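Side-chain contact in monopolin complex subunit CSM1 (Candida glabrata, PDB 6MJC), which serves as a monopolin complex subunit and binds a segment of the kinetochore protein Dsn1, consistent with a part in recruiting monopolin to kinetochores: residues D88-T93 with N102-K107. Sequence-based numbering, arbitrary orientation.
Sequences DYLFET and NQFYIK
Y89 OH lies against the aliphatic chain of K107, 3.4 Å from K107 CE and 3.7 Å from K107 CG. This joins the short 3-10 turn 88-90 to helix 101-113 in the Csm1/Pcs1 domain, an antiparallel sheet with helices; the bound Dsn1 peptide touches both segments. The two side chains cross at about a right angle, the hydroxyl end of the phenol meeting the methylenes from CG to CE. Bends at chi2 (60°) and chi3 (79°) curve the lysine chain past the hydroxyl; K107 NZ stays 4.0 Å from Y89 OH, so the contact is van der Waals in kind. F104 meets Y46 edge-to-face and also touches Y67, whose hydroxyl hydrogen-bonds to L90 O, tying turn and ring to the sheet. The peptide packs an aromatic side chain on F104 and a basic one on Y89. E92 OE2 pairs with a basic side chain of the peptide in a salt bridge, and K107 NZ forms a long, weak ion pair with an acidic one. The F91 N to D88 O bond (3.0 Å) closes the 3-10 turn that carries Y89 and L90. Beside Y89, buried L90 aims its CB at the helix and brings CD2 obliquely to the F104 ring, 4.1 Å from F104 CE1.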
loop_
_atom_site.group_PDB
_atom_site.type_symbol
_atom_site.label_atom_id
_atom_site.label_comp_id
_atom_site.label_asym_id
_atom_site.label_seq_id
_atom_site.Cartn_x
_atom_site.Cartn_y
_atom_site.Cartn_z
ATOM N N ASP A 88 -1.947 13.858 5.591
ATOM C CA ASP A 88 -3.305 13.672 5.040
ATOM C C ASP A 88 -3.329 12.697 3.865
ATOM O O ASP A 88 -4.299 11.938 3.675
ATOM C CB ASP A 88 -3.879 15.010 4.544
ATOM C CG ASP A 88 -4.221 15.979 5.661
ATOM O OD1 ASP A 88 -4.148 15.572 6.834
ATOM O OD2 ASP A 88 -4.571 17.149 5.359
ATOM N N TYR A 89 -2.291 12.719 3.029
ATOM C CA TYR A 89 -2.376 11.893 1.822
ATOM C C TYR A 89 -2.333 10.408 2.099
ATOM O O TYR A 89 -2.760 9.614 1.233
ATOM C CB TYR A 89 -1.287 12.280 0.842
ATOM C CG TYR A 89 0.111 12.255 1.362
ATOM C CD1 TYR A 89 0.781 11.065 1.566
ATOM C CD2 TYR A 89 0.782 13.437 1.616
ATOM C CE1 TYR A 89 2.099 11.051 2.050
ATOM C CE2 TYR A 89 2.115 13.429 2.060
ATOM C CZ TYR A 89 2.749 12.246 2.286
ATOM O OH TYR A 89 4.036 12.278 2.760
ATOM N N LEU A 90 -1.874 10.007 3.280
ATOM C CA LEU A 90 -1.888 8.591 3.587
ATOM C C LEU A 90 -3.258 8.084 4.036
ATOM O O LEU A 90 -3.373 6.909 4.382
ATOM C CB LEU A 90 -0.833 8.268 4.645
ATOM C CG LEU A 90 0.632 8.394 4.218
ATOM C CD1 LEU A 90 1.547 7.996 5.342
ATOM C CD2 LEU A 90 0.868 7.518 2.975
ATOM N N PHE A 91 -4.281 8.915 4.032
ATOM C CA PHE A 91 -5.666 8.506 4.259
ATOM C C PHE A 91 -6.458 8.542 2.946
ATOM O O PHE A 91 -7.699 8.504 2.950
ATOM C CB PHE A 91 -6.266 9.396 5.367
ATOM C CG PHE A 91 -5.522 9.240 6.674
ATOM C CD1 PHE A 91 -5.744 8.132 7.495
ATOM C CD2 PHE A 91 -4.495 10.134 7.029
ATOM C CE1 PHE A 91 -4.987 7.928 8.652
ATOM C CE2 PHE A 91 -3.771 9.957 8.172
ATOM C CZ PHE A 91 -3.985 8.847 8.993
ATOM N N GLU A 92 -5.770 8.608 1.813
ATOM C CA GLU A 92 -6.442 8.442 0.533
ATOM C C GLU A 92 -5.751 7.429 -0.361
ATOM O O GLU A 92 -4.581 7.061 -0.167
ATOM C CB GLU A 92 -6.530 9.762 -0.241
ATOM C CG GLU A 92 -5.332 10.611 -0.128
ATOM C CD GLU A 92 -5.566 11.978 -0.728
ATOM O OE1 GLU A 92 -6.337 12.069 -1.709
ATOM O OE2 GLU A 92 -4.991 12.957 -0.215
ATOM N N THR A 93 -6.469 6.998 -1.390
ATOM C CA THR A 93 -5.861 6.055 -2.341
ATOM C C THR A 93 -4.888 6.790 -3.241
ATOM O O THR A 93 -5.232 7.824 -3.788
ATOM C CB THR A 93 -6.935 5.355 -3.183
ATOM O OG1 THR A 93 -7.749 4.613 -2.266
ATOM C CG2 THR A 93 -6.294 4.430 -4.211
ATOM N N ASN A 102 10.501 3.049 -1.906
ATOM C CA ASN A 102 11.375 3.228 -0.746
ATOM C C ASN A 102 10.982 4.478 0.045
ATOM O O ASN A 102 10.833 4.430 1.273
ATOM C CB ASN A 102 12.828 3.303 -1.197
ATOM C CG ASN A 102 13.798 3.346 -0.025
ATOM O OD1 ASN A 102 14.654 4.227 0.059
ATOM N ND2 ASN A 102 13.646 2.415 0.909
ATOM N N GLN A 103 10.788 5.613 -0.647
ATOM C CA GLN A 103 10.350 6.826 0.042
ATOM C C GLN A 103 9.037 6.584 0.786
ATOM O O GLN A 103 8.837 7.086 1.896
ATOM C CB GLN A 103 10.195 7.983 -0.952
ATOM C CG GLN A 103 11.461 8.432 -1.666
ATOM C CD GLN A 103 11.174 9.505 -2.704
ATOM O OE1 GLN A 103 10.406 10.438 -2.460
ATOM N NE2 GLN A 103 11.775 9.365 -3.872
ATOM N N PHE A 104 8.113 5.855 0.164
ATOM C CA PHE A 104 6.822 5.564 0.780
ATOM C C PHE A 104 7.000 4.759 2.059
ATOM O O PHE A 104 6.452 5.104 3.105
ATOM C CB PHE A 104 5.946 4.766 -0.170
ATOM C CG PHE A 104 4.805 4.058 0.533
ATOM C CD1 PHE A 104 3.642 4.720 0.817
ATOM C CD2 PHE A 104 4.924 2.742 0.955
ATOM C CE1 PHE A 104 2.606 4.083 1.476
ATOM C CE2 PHE A 104 3.894 2.101 1.615
ATOM C CZ PHE A 104 2.738 2.779 1.903
ATOM N N TYR A 105 7.830 3.709 2.005
ATOM C CA TYR A 105 8.012 2.850 3.167
ATOM C C TYR A 105 8.674 3.618 4.304
ATOM O O TYR A 105 8.291 3.479 5.466
ATOM C CB TYR A 105 8.840 1.617 2.788
ATOM C CG TYR A 105 9.374 0.854 3.987
ATOM C CD1 TYR A 105 8.558 -0.027 4.712
ATOM C CD2 TYR A 105 10.665 1.020 4.387
ATOM C CE1 TYR A 105 9.081 -0.717 5.816
ATOM C CE2 TYR A 105 11.210 0.320 5.482
ATOM C CZ TYR A 105 10.396 -0.536 6.187
ATOM O OH TYR A 105 10.966 -1.189 7.255
ATOM N N ILE A 106 9.656 4.451 3.985
ATOM C CA ILE A 106 10.325 5.251 5.005
ATOM C C ILE A 106 9.361 6.243 5.641
ATOM O O ILE A 106 9.353 6.411 6.864
ATOM C CB ILE A 106 11.522 5.986 4.403
ATOM C CG1 ILE A 106 12.595 4.993 3.961
ATOM C CG2 ILE A 106 12.116 6.967 5.436
ATOM C CD1 ILE A 106 13.746 5.600 3.208
ATOM N N LYS A 107 8.589 6.962 4.821
ATOM C CA LYS A 107 7.597 7.919 5.330
ATOM C C LYS A 107 6.598 7.233 6.246
ATOM O O LYS A 107 6.296 7.716 7.354
ATOM C CB LYS A 107 6.868 8.572 4.155
ATOM C CG LYS A 107 5.713 9.529 4.501
ATOM C CD LYS A 107 6.181 10.691 5.334
ATOM C CE LYS A 107 6.858 11.747 4.501
ATOM N NZ LYS A 107 7.055 12.981 5.319
#